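Local coordinates for hypothetical protein DUF871 (Enterococcus faecalis, PDB 2P0O) that is of unknown function but is probably a 6-phospho-N-acetylmuramidase that acts on 6-phosphorylated N-acetylmuramic acid sugars, at residues 9-14 / 34-39; 51-56 / 89-94; 243-248 / 343-348; 295-300 / 331-336. All coordinates share one frame; numbering follows the deposited sequence.

In the fold
Contacts 1 and 2 belong to the N-terminal TIM barrel, and contacts 3 and 4 to the C-terminal part that follows it in the chain. Contact 1 joins the loop after strand 4-8 to strand 33-38, and contact 2 packs the next helix, 48-62, against helix 86-91; their centres lie about 12 Å apart, and Leu11 O probably accepts a hydrogen bond from Arg51 NH1. On the opposite side of the chain's centre, contact 4 is nested in the loop closed by contact 3, with about 19 Å between centres and a probable hydrogen bond linking Thr336 OG1 to Ala248 O. About 50 Å separates the centres of contacts 1 and 4, and the barrel pair nowhere touches the C-terminal pair.

Contact 1 (9-14 / 34-39)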
loop_
_atom_site.group_PDB
_atom_site.type_symbol
_atom_site.label_atom_id
_atom_site.label_comp_id
_atom_site.label_asym_id
_atom_site.label_seq_id
_atom_site.Cartn_x
_atom_site.Cartn_y
_atom_site.Cartn_z
ATOM N N VAL A 9 0.433 -11.319 8.398
ATOM C CA VAL A 9 -0.316 -12.090 9.369
ATOM C C VAL A 9 0.639 -12.429 10.494
ATOM O O VAL A 9 1.807 -12.691 10.247
ATOM C CB VAL A 9 -0.923 -13.351 8.736
ATOM C CG1 VAL A 9 -1.515 -14.255 9.805
ATOM C CG2 VAL A 9 -1.997 -12.956 7.723
ATOM N N PHE A 10 0.150 -12.359 11.724
ATOM C CA PHE A 10 0.975 -12.562 12.926
ATOM C C PHE A 10 0.560 -13.858 13.607
ATOM O O PHE A 10 -0.548 -13.973 14.144
ATOM C CB PHE A 10 0.866 -11.346 13.851
ATOM C CG PHE A 10 1.476 -10.102 13.253
ATOM C CD1 PHE A 10 0.759 -9.319 12.343
ATOM C CD2 PHE A 10 2.803 -9.764 13.530
ATOM C CE1 PHE A 10 1.353 -8.183 11.748
ATOM C CE2 PHE A 10 3.397 -8.632 12.952
ATOM C CZ PHE A 10 2.686 -7.840 12.084
ATOM N N LEU A 11 1.444 -14.851 13.530
ATOM C CA LEU A 11 1.130 -16.182 14.037
ATOM C C LEU A 11 1.539 -16.391 15.489
ATOM O O LEU A 11 1.511 -17.521 15.976
ATOM C CB LEU A 11 1.752 -17.267 13.150
ATOM C CG LEU A 11 1.260 -17.273 11.702
ATOM C CD1 LEU A 11 1.880 -18.443 10.956
ATOM C CD2 LEU A 11 -0.262 -17.351 11.678
ATOM N N GLY A 12 1.918 -15.301 16.161
ATOM C CA GLY A 12 2.208 -15.295 17.594
ATOM C C GLY A 12 0.919 -15.393 18.389
ATOM O O GLY A 12 0.918 -15.483 19.621
ATOM N N GLU A 13 -0.191 -15.390 17.668
ATOM C CA GLU A 13 -1.514 -15.530 18.265
ATOM C C GLU A 13 -2.340 -16.530 17.424
ATOM O O GLU A 13 -2.008 -16.802 16.263
ATOM C CB GLU A 13 -2.174 -14.135 18.348
ATOM C CG GLU A 13 -1.596 -13.194 19.477
ATOM C CD GLU A 13 -0.630 -12.076 18.978
ATOM O OE1 GLU A 13 -0.714 -11.638 17.794
ATOM O OE2 GLU A 13 0.207 -11.616 19.805
ATOM N N GLU A 14 -3.394 -17.095 18.001
ATOM C CA GLU A 14 -4.248 -18.038 17.254
ATOM C C GLU A 14 -5.006 -17.292 16.149
ATOM O O GLU A 14 -5.434 -16.142 16.360
ATOM C CB GLU A 14 -5.199 -18.792 18.192
ATOM C CG GLU A 14 -6.102 -19.842 17.510
ATOM C CD GLU A 14 -5.325 -20.914 16.735
ATOM O OE1 GLU A 14 -4.874 -21.910 17.371
ATOM O OE2 GLU A 14 -5.186 -20.759 15.488
ATOM N N ILE A 34 0.934 -12.910 1.250
ATOM C CA ILE A 34 1.040 -12.850 2.683
ATOM C C ILE A 34 2.512 -12.888 3.092
ATOM O O ILE A 34 3.313 -13.663 2.535
ATOM C CB ILE A 34 0.299 -14.025 3.370
ATOM C CG1 ILE A 34 -1.201 -13.969 3.057
ATOM C CG2 ILE A 34 0.583 -14.023 4.889
ATOM C CD1 ILE A 34 -1.928 -15.306 3.229
ATOM N N PHE A 35 2.848 -12.031 4.053
ATOM C CA PHE A 35 4.125 -12.068 4.768
ATOM C C PHE A 35 3.842 -12.417 6.229
ATOM O O PHE A 35 2.887 -11.909 6.833
ATOM C CB PHE A 35 4.855 -10.717 4.672
ATOM C CG PHE A 35 6.142 -10.641 5.464
ATOM C CD1 PHE A 35 7.365 -10.998 4.876
ATOM C CD2 PHE A 35 6.144 -10.164 6.789
ATOM C CE1 PHE A 35 8.582 -10.914 5.590
ATOM C CE2 PHE A 35 7.353 -10.071 7.524
ATOM C CZ PHE A 35 8.585 -10.431 6.925
ATOM N N THR A 36 4.673 -13.287 6.789
ATOM C CA THR A 36 4.588 -13.610 8.200
ATOM C C THR A 36 5.980 -13.834 8.782
ATOM O O THR A 36 6.851 -14.437 8.138
ATOM C CB THR A 36 3.637 -14.815 8.469
ATOM O OG1 THR A 36 3.429 -14.962 9.883
ATOM C CG2 THR A 36 4.189 -16.130 7.890
ATOM N N SER A 37 6.184 -13.333 9.995
ATOM C CA SER A 37 7.466 -13.461 10.682
ATOM C C SER A 37 7.299 -14.296 11.941
ATOM O O SER A 37 6.535 -13.949 12.833
ATOM C CB SER A 37 8.064 -12.076 11.005
ATOM O OG SER A 37 9.327 -12.188 11.660
ATOM N N LEU A 38 8.013 -15.414 11.990
ATOM C CA LEU A 38 7.874 -16.382 13.078
ATOM C C LEU A 38 9.035 -16.404 14.071
ATOM O O LEU A 38 10.205 -16.510 13.673
ATOM C CB LEU A 38 7.707 -17.781 12.504
ATOM C CG LEU A 38 6.300 -18.326 12.296
ATOM C CD1 LEU A 38 5.668 -17.777 11.014
ATOM C CD2 LEU A 38 6.371 -19.839 12.252
ATOM N N HIS A 39 8.691 -16.303 15.358
ATOM C CA HIS A 39 9.616 -16.589 16.473
ATOM C C HIS A 39 9.023 -17.709 17.331
ATOM O O HIS A 39 7.943 -17.548 17.910
ATOM C CB HIS A 39 9.884 -15.333 17.318
ATOM C CG HIS A 39 10.202 -14.122 16.497
ATOM N ND1 HIS A 39 9.225 -13.353 15.896
ATOM C CD2 HIS A 39 11.389 -13.568 16.147
ATOM C CE1 HIS A 39 9.796 -12.371 15.217
ATOM N NE2 HIS A 39 11.109 -12.477 15.355
HETATM O O HOH W 1 4.284 -11.300 11.043
HETATM O O HOH W 2 4.014 -15.071 12.385
#
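Thr36 turns its hydroxyl toward the backbone of Val9 and meets Leu11 almost at a right angle. With OG1 anti to its own backbone N (chi1 -171°), Thr36 OG1 donates to Val9 O at 2.8 Å, coming from above the carbonyl plane, 41° out of it. Thr36 OG1 also sits 3.7 Å from Leu11 CG, so a polar group shares its space with a leucine branch point. Farther along, Leu11 CD1 touches Leu38 CD1 at 3.8 Å, the two side chains crossing obliquely. At the other end Val9 places CG2 beside its backbone N, and Val9 CG2 lies 4.0 Å from Ile34 CG2. The segments lie where strand 4-8 of the TIM barrel runs out into its loop beside the parallel strand 33-38. Val9 N still donates to Phe35 O at 3.0 Å, but the direct ladder ends there and water takes over. One water donates to Val9 O and accepts from Ser37 N. A second accepts from Leu11 N and donates to both Thr36 OG1 and Ser37 O, 2.8 Å from the latter, which leaves the threonine hydroxyl giving one bond to Val9 O and taking another from water. On the apolar side, Leu52 of helix 48-62 packs on Leu11, and Leu55 and Ala59 of the same helix on Ile34, while the Phe35 ring meets Trp144 and sits edge-to-face with Phe177.

Contact 2 (51-56 / 89-94); sequences RLTDLG and IELGVT
Two neighbouring outer helices of the TIM barrel pack here, helix 48-62 against the C-terminal end of helix 86-91 and the turn that leads to strand 95-98. Leu91 does most of the touching: Leu91 CD2 lies 4.0 Å from Leu52 CG and 3.8 Å from Thr53 OG1, and its side chain crosses both of theirs at about a right angle. Leu52 CG is also 4.4 Å from Val93 CG2, and Leu52 and Val93 both rest on Val68 of strand 65-70. The Thr53 hydroxyl takes its polar partner within its own helix, bonding to Arg49 O. Beside the leucines the backbones close to 4.2 Å between Gly56 CA and Gly92 CA, an approach that goes with the absence of side chains on both residues. Gly56 CA makes a CH-O contact with Leu91 O at 3.2 Å, and Gly92, at positive phi, ends its helix in a Schellman motif. Leu91 O faces helix 48-62, where a bridging water donates to it at 2.6 Å and to Thr53 O as well, so apolar packing is joined at its margin by shared hydration of two backbone carbonyls.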
loop_
_atom_site.group_PDB
_atom_site.type_symbol
_atom_site.label_atom_id
_atom_site.label_comp_id
_atom_site.label_asym_id
_atom_site.label_seq_id
_atom_site.Cartn_x
_atom_site.Cartn_y
_atom_site.Cartn_z
ATOM N N ARG A 51 -0.459 -23.827 13.441
ATOM C CA ARG A 51 -0.830 -22.478 12.983
ATOM C C ARG A 51 -0.423 -22.231 11.519
ATOM O O ARG A 51 -1.172 -21.661 10.732
ATOM C CB ARG A 51 -0.228 -21.403 13.902
ATOM C CG ARG A 51 -1.058 -21.170 15.165
ATOM C CD ARG A 51 -0.436 -20.171 16.104
ATOM N NE ARG A 51 -0.934 -20.393 17.459
ATOM C CZ ARG A 51 -0.593 -19.679 18.533
ATOM N NH1 ARG A 51 0.256 -18.662 18.445
ATOM N NH2 ARG A 51 -1.117 -19.988 19.710
ATOM N N LEU A 52 0.783 -22.657 11.162
ATOM C CA LEU A 52 1.296 -22.516 9.799
ATOM C C LEU A 52 0.559 -23.422 8.852
ATOM O O LEU A 52 0.312 -23.019 7.724
ATOM C CB LEU A 52 2.798 -22.805 9.752
ATOM C CG LEU A 52 3.708 -22.234 8.609
ATOM C CD1 LEU A 52 3.680 -20.698 8.515
ATOM C CD2 LEU A 52 5.153 -22.708 8.781
ATOM N N THR A 53 0.184 -24.667 9.321
ATOM C CA THR A 53 -0.617 -25.581 8.546
ATOM C C THR A 53 -1.999 -24.979 8.290
ATOM O O THR A 53 -2.545 -25.140 7.200
ATOM C CB THR A 53 -0.710 -27.026 9.181
ATOM O OG1 THR A 53 0.642 -27.483 9.474
ATOM C CG2 THR A 53 -1.414 -28.014 8.201
ATOM N N ASP A 54 -2.579 -24.291 9.284
ATOM C CA ASP A 54 -3.921 -23.568 9.112
ATOM C C ASP A 54 -3.804 -22.407 8.105
ATOM O O ASP A 54 -4.708 -22.206 7.267
ATOM C CB ASP A 54 -4.427 -22.980 10.435
ATOM C CG ASP A 54 -4.685 -24.027 11.498
ATOM O OD1 ASP A 54 -5.222 -25.142 11.178
ATOM O OD2 ASP A 54 -4.349 -23.721 12.682
ATOM N N LEU A 55 -2.715 -21.644 8.190
ATOM C CA LEU A 55 -2.558 -20.463 7.317
ATOM C C LEU A 55 -2.323 -20.853 5.841
ATOM O O LEU A 55 -2.959 -20.304 4.927
ATOM C CB LEU A 55 -1.444 -19.507 7.822
ATOM C CG LEU A 55 -1.103 -18.324 6.882
ATOM C CD1 LEU A 55 -2.289 -17.405 6.725
ATOM C CD2 LEU A 55 0.138 -17.512 7.298
ATOM N N GLY A 56 -1.396 -21.803 5.619
ATOM C CA GLY A 56 -1.168 -22.377 4.287
ATOM C C GLY A 56 -2.444 -22.879 3.639
ATOM O O GLY A 56 -2.611 -22.756 2.405
ATOM N N ILE A 89 6.372 -26.865 1.106
ATOM C CA ILE A 89 5.721 -26.473 -0.140
ATOM C C ILE A 89 4.308 -27.050 -0.145
ATOM O O ILE A 89 3.354 -26.342 -0.485
ATOM C CB ILE A 89 6.551 -26.901 -1.381
ATOM C CG1 ILE A 89 7.783 -25.995 -1.520
ATOM C CG2 ILE A 89 5.692 -26.866 -2.671
ATOM C CD1 ILE A 89 8.990 -26.675 -2.166
ATOM N N GLU A 90 4.193 -28.314 0.277
ATOM C CA GLU A 90 2.905 -28.994 0.427
ATOM C C GLU A 90 1.956 -28.229 1.348
ATOM O O GLU A 90 0.755 -28.216 1.086
ATOM C CB GLU A 90 3.103 -30.459 0.899
ATOM C CG GLU A 90 1.880 -31.127 1.579
ATOM C CD GLU A 90 0.938 -31.844 0.594
ATOM O OE1 GLU A 90 1.397 -32.943 0.007
ATOM O OE2 GLU A 90 -0.258 -31.316 0.439
ATOM N N LEU A 91 2.593 -27.549 2.416
ATOM C CA LEU A 91 1.779 -26.747 3.341
ATOM C C LEU A 91 1.096 -25.537 2.694
ATOM O O LEU A 91 0.003 -25.144 3.113
ATOM C CB LEU A 91 2.644 -26.221 4.493
ATOM C CG LEU A 91 2.616 -26.897 5.887
ATOM C CD1 LEU A 91 3.517 -28.141 5.897
ATOM C CD2 LEU A 91 3.040 -25.861 6.957
ATOM N N GLY A 92 1.760 -24.925 1.707
ATOM C CA GLY A 92 1.290 -23.666 1.091
ATOM C C GLY A 92 2.264 -22.512 1.265
ATOM O O GLY A 92 1.950 -21.351 0.952
ATOM N N VAL A 93 3.458 -22.822 1.755
ATOM C CA VAL A 93 4.505 -21.807 1.851
ATOM C C VAL A 93 5.224 -21.666 0.507
ATOM O O VAL A 93 5.619 -22.654 -0.096
ATOM C CB VAL A 93 5.474 -22.126 2.999
ATOM C CG1 VAL A 93 6.658 -21.150 3.022
ATOM C CG2 VAL A 93 4.716 -22.097 4.317
ATOM N N THR A 94 5.378 -20.430 0.036
ATOM C CA THR A 94 5.985 -20.186 -1.268
ATOM C C THR A 94 7.358 -19.534 -1.186
ATOM O O THR A 94 8.038 -19.375 -2.207
ATOM C CB THR A 94 5.086 -19.303 -2.141
ATOM O OG1 THR A 94 4.690 -18.146 -1.390
ATOM C CG2 THR A 94 3.853 -20.073 -2.625
HETATM O O HOH W 3 -1.209 -26.054 5.167
#

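Contact 3 (243-248 / 343-348); sequences FLLEVA and QTILPL
Ile345 fills the tight part of this contact, wedged between Phe243 and Leu245, which both project from the same side of strand 242-247. The Ile345 and Phe243 side chains slide past each other in opposite directions, which brings Ile345 CG2, anti to its backbone N, to 3.7 Å from Phe243 CD1. Leu245 and Ile345 instead reach toward each other tip to tip, with Leu245 CD2 3.9 Å from Ile345 CB. Leu245 CD2 also meets Leu346 CD2 at 3.8 Å; Leu346 starts out facing away from the strand, and its far end bends back to make the touch. Leu348 crosses Phe243 at about a right angle, Leu348 CB 4.0 Å from Phe243 CE1, and Leu348 O lies obliquely to the ring, 3.7 Å from Phe243 CZ. The solvent side belongs to Pro347, exposed on the 3-10 turn; Gln343 and Thr344 turn away from the strand, Thr344 to Ala205. Tyr237 stacks on Phe243, and Ala205 of helix 203-212 touches Ile345, so residues of the barrel part help to enclose this core. What joins the strand to the turn is thus side-chain packing of hydrocarbon, while Phe243 and Leu245 pair their backbone with strand 354-359.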
loop_
_atom_site.group_PDB
_atom_site.type_symbol
_atom_site.label_atom_id
_atom_site.label_comp_id
_atom_site.label_asym_id
_atom_site.label_seq_id
_atom_site.Cartn_x
_atom_site.Cartn_y
_atom_site.Cartn_z
ATOM N N PHE A 243 -9.797 7.068 -7.744
ATOM C CA PHE A 243 -9.370 7.454 -6.425
ATOM C C PHE A 243 -10.560 8.030 -5.662
ATOM O O PHE A 243 -11.184 8.991 -6.102
ATOM C CB PHE A 243 -8.247 8.520 -6.482
ATOM C CG PHE A 243 -6.972 8.018 -7.070
ATOM C CD1 PHE A 243 -6.075 7.241 -6.292
ATOM C CD2 PHE A 243 -6.656 8.295 -8.400
ATOM C CE1 PHE A 243 -4.887 6.748 -6.845
ATOM C CE2 PHE A 243 -5.465 7.831 -8.963
ATOM C CZ PHE A 243 -4.574 7.048 -8.192
ATOM N N LEU A 244 -10.838 7.463 -4.499
ATOM C CA LEU A 244 -12.005 7.822 -3.734
ATOM C C LEU A 244 -11.567 8.677 -2.564
ATOM O O LEU A 244 -10.754 8.230 -1.745
ATOM C CB LEU A 244 -12.709 6.548 -3.260
ATOM C CG LEU A 244 -14.019 6.647 -2.478
ATOM C CD1 LEU A 244 -15.131 7.236 -3.368
ATOM C CD2 LEU A 244 -14.455 5.309 -1.883
ATOM N N LEU A 245 -12.122 9.882 -2.459
ATOM C CA LEU A 245 -11.724 10.823 -1.402
ATOM C C LEU A 245 -12.944 11.458 -0.764
ATOM O O LEU A 245 -13.972 11.615 -1.421
ATOM C CB LEU A 245 -10.805 11.947 -1.948
ATOM C CG LEU A 245 -9.581 11.654 -2.812
ATOM C CD1 LEU A 245 -10.024 11.455 -4.270
ATOM C CD2 LEU A 245 -8.518 12.786 -2.744
ATOM N N GLU A 246 -12.824 11.825 0.509
ATOM C CA GLU A 246 -13.891 12.510 1.263
ATOM C C GLU A 246 -13.675 14.018 1.365
ATOM O O GLU A 246 -12.537 14.497 1.356
ATOM C CB GLU A 246 -14.031 11.915 2.665
ATOM C CG GLU A 246 -14.914 10.692 2.721
ATOM C CD GLU A 246 -14.981 10.029 4.112
ATOM O OE1 GLU A 246 -14.412 10.561 5.105
ATOM O OE2 GLU A 246 -15.652 8.968 4.210
ATOM N N VAL A 247 -14.772 14.762 1.462
ATOM C CA VAL A 247 -14.706 16.201 1.608
ATOM C C VAL A 247 -15.449 16.587 2.856
ATOM O O VAL A 247 -16.336 15.840 3.300
ATOM C CB VAL A 247 -15.312 16.972 0.363
ATOM C CG1 VAL A 247 -14.494 16.728 -0.868
ATOM C CG2 VAL A 247 -16.847 16.638 0.129
ATOM N N ALA A 248 -15.093 17.742 3.428
ATOM C CA ALA A 248 -15.775 18.257 4.621
ATOM C C ALA A 248 -17.220 18.612 4.298
ATOM O O ALA A 248 -17.510 18.982 3.168
ATOM C CB ALA A 248 -15.046 19.507 5.179
ATOM N N GLN A 343 -5.667 13.811 1.843
ATOM C CA GLN A 343 -4.854 14.719 1.042
ATOM C C GLN A 343 -3.570 14.127 0.459
ATOM O O GLN A 343 -3.048 14.660 -0.495
ATOM C CB GLN A 343 -4.567 15.997 1.845
ATOM C CG GLN A 343 -5.809 16.910 1.880
ATOM C CD GLN A 343 -5.578 18.177 2.667
ATOM O OE1 GLN A 343 -4.473 18.670 2.720
ATOM N NE2 GLN A 343 -6.623 18.703 3.281
ATOM N N THR A 344 -3.031 13.049 1.023
ATOM C CA THR A 344 -1.881 12.405 0.381
ATOM C C THR A 344 -2.258 11.614 -0.894
ATOM O O THR A 344 -1.400 11.110 -1.587
ATOM C CB THR A 344 -1.123 11.479 1.316
ATOM O OG1 THR A 344 -2.040 10.530 1.883
ATOM C CG2 THR A 344 -0.397 12.283 2.432
ATOM N N ILE A 345 -3.544 11.485 -1.179
ATOM C CA ILE A 345 -3.988 10.868 -2.431
ATOM C C ILE A 345 -3.838 11.862 -3.591
ATOM O O ILE A 345 -3.569 11.467 -4.747
ATOM C CB ILE A 345 -5.463 10.403 -2.326
ATOM C CG1 ILE A 345 -5.585 9.348 -1.226
ATOM C CG2 ILE A 345 -5.987 9.892 -3.688
ATOM C CD1 ILE A 345 -7.055 9.096 -0.751
ATOM N N LEU A 346 -3.970 13.152 -3.279
ATOM C CA LEU A 346 -3.930 14.198 -4.331
ATOM C C LEU A 346 -2.747 14.164 -5.290
ATOM O O LEU A 346 -2.983 14.316 -6.460
ATOM C CB LEU A 346 -4.105 15.640 -3.786
ATOM C CG LEU A 346 -5.416 15.923 -3.029
ATOM C CD1 LEU A 346 -5.336 17.243 -2.259
ATOM C CD2 LEU A 346 -6.625 15.883 -4.000
ATOM N N PRO A 347 -1.487 14.048 -4.799
ATOM C CA PRO A 347 -0.366 13.919 -5.762
ATOM C C PRO A 347 -0.372 12.613 -6.573
ATOM O O PRO A 347 0.419 12.479 -7.503
ATOM C CB PRO A 347 0.890 13.946 -4.883
ATOM C CG PRO A 347 0.441 14.266 -3.482
ATOM C CD PRO A 347 -1.024 14.045 -3.393
ATOM N N LEU A 348 -1.228 11.652 -6.215
ATOM C CA LEU A 348 -1.326 10.398 -6.953
ATOM C C LEU A 348 -2.188 10.550 -8.198
ATOM O O LEU A 348 -2.153 9.703 -9.132
ATOM C CB LEU A 348 -1.911 9.291 -6.074
ATOM C CG LEU A 348 -1.043 8.909 -4.873
ATOM C CD1 LEU A 348 -1.647 7.667 -4.251
ATOM C CD2 LEU A 348 0.422 8.678 -5.326
#

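Contact 4 (295-300 / 331-336); sequences EQTEAR and KVNTIT
Thr334 lies under the middle of segment 295-300 and meets it with backbone and side chain alike. Thr334 N donates to Gln296 O at 2.7 Å. Thr334 OG1, held between the backbone N and the carbonyl carbon (chi1 44°), accepts from Glu298 N at 3.3 Å in a nearly straight bond. Thr334 CG2 lies 3.3 Å from Glu298 O and 3.6 Å from Arg300 CG, and the Arg300 side chain crosses that of Thr334 at about a right angle. Beyond that, Arg300 CD packs against Val332 CG1 at 3.9 Å, and Val332 CG2 lies over one face of the guanidinium. At the start of segment 295-300, Glu295 N donates to Asn333 OD1 at 2.9 Å, standing 47° out of the amide plane. Thr297 CG2 rests 3.4 Å from Val332 O.

Waters make the next layer. One accepts from Thr334 OG1 and donates to Gln296 OE1; another lies between Glu298 O and Val332 O, within hydrogen-bonding distance of both. The side chains are steadied from farther out: Asn333 ND2 bonds to Glu293 O and its OD1 to Asn309 ND2, the Glu295 carboxylate takes Ser252 OG and the backbone N of Arg253, and Arg300 NH2 reaches Pro327 O. Residues 295-300 run at 92° to residues 332-335, so the segment crosses the strand instead of extending the sheet alongside it. Strand 332-337 is an outermost one of the four-stranded antiparallel sheet, paired with strand 304-308, where Ile335 and Thr336 both face Val305 in a classic beta bulge.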
loop_
_atom_site.group_PDB
_atom_site.type_symbol
_atom_site.label_atom_id
_atom_site.label_comp_id
_atom_site.label_asym_id
_atom_site.label_seq_id
_atom_site.Cartn_x
_atom_site.Cartn_y
_atom_site.Cartn_z
ATOM N N GLU A 295 -20.382 33.206 -4.513
ATOM C CA GLU A 295 -20.857 32.720 -3.200
ATOM C C GLU A 295 -19.840 33.082 -2.103
ATOM O O GLU A 295 -19.794 34.242 -1.684
ATOM C CB GLU A 295 -21.205 31.231 -3.261
ATOM C CG GLU A 295 -21.989 30.715 -2.089
ATOM C CD GLU A 295 -22.253 29.214 -2.152
ATOM O OE1 GLU A 295 -21.278 28.430 -2.257
ATOM O OE2 GLU A 295 -23.443 28.812 -2.077
ATOM N N GLN A 296 -19.033 32.121 -1.649
ATOM C CA GLN A 296 -17.853 32.411 -0.844
ATOM C C GLN A 296 -16.616 32.272 -1.721
ATOM O O GLN A 296 -16.476 31.284 -2.448
ATOM C CB GLN A 296 -17.740 31.419 0.308
ATOM C CG GLN A 296 -18.616 31.771 1.483
ATOM C CD GLN A 296 -18.629 30.704 2.567
ATOM O OE1 GLN A 296 -17.678 29.934 2.721
ATOM N NE2 GLN A 296 -19.717 30.654 3.323
ATOM N N THR A 297 -15.717 33.241 -1.640
ATOM C CA THR A 297 -14.483 33.208 -2.399
ATOM C C THR A 297 -13.321 33.429 -1.434
ATOM O O THR A 297 -12.723 34.498 -1.416
ATOM C CB THR A 297 -14.471 34.271 -3.525
ATOM O OG1 THR A 297 -14.517 35.578 -2.947
ATOM C CG2 THR A 297 -15.685 34.107 -4.426
ATOM N N GLU A 298 -13.016 32.411 -0.628
ATOM C CA GLU A 298 -11.975 32.509 0.397
ATOM C C GLU A 298 -10.631 31.952 -0.079
ATOM O O GLU A 298 -10.530 31.428 -1.188
ATOM C CB GLU A 298 -12.440 31.789 1.661
ATOM C CG GLU A 298 -13.766 32.293 2.131
ATOM C CD GLU A 298 -13.651 33.663 2.786
ATOM O OE1 GLU A 298 -13.385 33.690 4.008
ATOM O OE2 GLU A 298 -13.828 34.704 2.096
ATOM N N ALA A 299 -9.606 32.065 0.765
ATOM C CA ALA A 299 -8.305 31.452 0.476
ATOM C C ALA A 299 -8.477 29.974 0.074
ATOM O O ALA A 299 -9.460 29.326 0.463
ATOM C CB ALA A 299 -7.392 31.592 1.684
ATOM N N ARG A 300 -7.541 29.420 -0.689
ATOM C CA ARG A 300 -7.694 28.048 -1.172
ATOM C C ARG A 300 -6.532 27.135 -0.747
ATOM O O ARG A 300 -5.716 26.721 -1.599
ATOM C CB ARG A 300 -7.865 28.053 -2.694
ATOM C CG ARG A 300 -9.104 28.839 -3.150
ATOM C CD ARG A 300 -9.093 29.112 -4.631
ATOM N NE ARG A 300 -8.147 30.180 -4.969
ATOM C CZ ARG A 300 -7.564 30.327 -6.161
ATOM N NH1 ARG A 300 -7.811 29.465 -7.158
ATOM N NH2 ARG A 300 -6.725 31.344 -6.357
ATOM N N LYS A 331 -13.311 35.471 -8.284
ATOM C CA LYS A 331 -13.929 34.760 -9.393
ATOM C C LYS A 331 -14.067 33.263 -9.168
ATOM O O LYS A 331 -14.599 32.566 -10.026
ATOM C CB LYS A 331 -13.151 34.994 -10.688
ATOM C CG LYS A 331 -12.825 36.450 -10.974
ATOM C CD LYS A 331 -12.151 36.583 -12.352
ATOM C CE LYS A 331 -10.704 36.083 -12.350
ATOM N NZ LYS A 331 -9.887 36.426 -11.128
ATOM N N VAL A 332 -13.621 32.778 -8.009
ATOM C CA VAL A 332 -13.548 31.327 -7.731
ATOM C C VAL A 332 -14.275 31.055 -6.408
ATOM O O VAL A 332 -13.771 31.467 -5.349
ATOM C CB VAL A 332 -12.059 30.851 -7.615
ATOM C CG1 VAL A 332 -11.951 29.369 -7.206
ATOM C CG2 VAL A 332 -11.274 31.109 -8.921
ATOM N N ASN A 333 -15.445 30.387 -6.456
ATOM C CA ASN A 333 -16.140 29.977 -5.229
ATOM C C ASN A 333 -15.430 28.824 -4.533
ATOM O O ASN A 333 -14.994 27.849 -5.191
ATOM C CB ASN A 333 -17.577 29.547 -5.528
ATOM C CG ASN A 333 -18.459 30.702 -5.962
ATOM O OD1 ASN A 333 -18.108 31.878 -5.803
ATOM N ND2 ASN A 333 -19.619 30.372 -6.498
ATOM N N THR A 334 -15.302 28.924 -3.216
ATOM C CA THR A 334 -14.710 27.836 -2.448
ATOM C C THR A 334 -15.857 27.038 -1.868
ATOM O O THR A 334 -16.714 27.603 -1.191
ATOM C CB THR A 334 -13.806 28.376 -1.323
ATOM O OG1 THR A 334 -14.484 29.471 -0.687
ATOM C CG2 THR A 334 -12.504 28.905 -1.910
ATOM N N ILE A 335 -15.881 25.736 -2.145
ATOM C CA ILE A 335 -17.060 24.903 -1.841
ATOM C C ILE A 335 -16.811 24.052 -0.619
ATOM O O ILE A 335 -17.596 24.044 0.311
ATOM C CB ILE A 335 -17.418 23.915 -3.008
ATOM C CG1 ILE A 335 -17.433 24.619 -4.376
ATOM C CG2 ILE A 335 -18.748 23.166 -2.705
ATOM C CD1 ILE A 335 -18.347 25.821 -4.395
ATOM N N THR A 336 -15.731 23.288 -0.641
ATOM C CA THR A 336 -15.404 22.453 0.500
ATOM C C THR A 336 -13.913 22.144 0.382
ATOM O O THR A 336 -13.227 22.743 -0.458
ATOM C CB THR A 336 -16.312 21.183 0.565
ATOM O OG1 THR A 336 -15.890 20.349 1.627
ATOM C CG2 THR A 336 -16.248 20.357 -0.725
HETATM O O HOH W 4 -18.825 29.260 -2.373
HETATM O O HOH W 5 -15.586 28.957 1.576
HETATM O O HOH W 6 -18.890 27.363 0.798
HETATM O O HOH W 7 -11.024 31.955 -3.919
#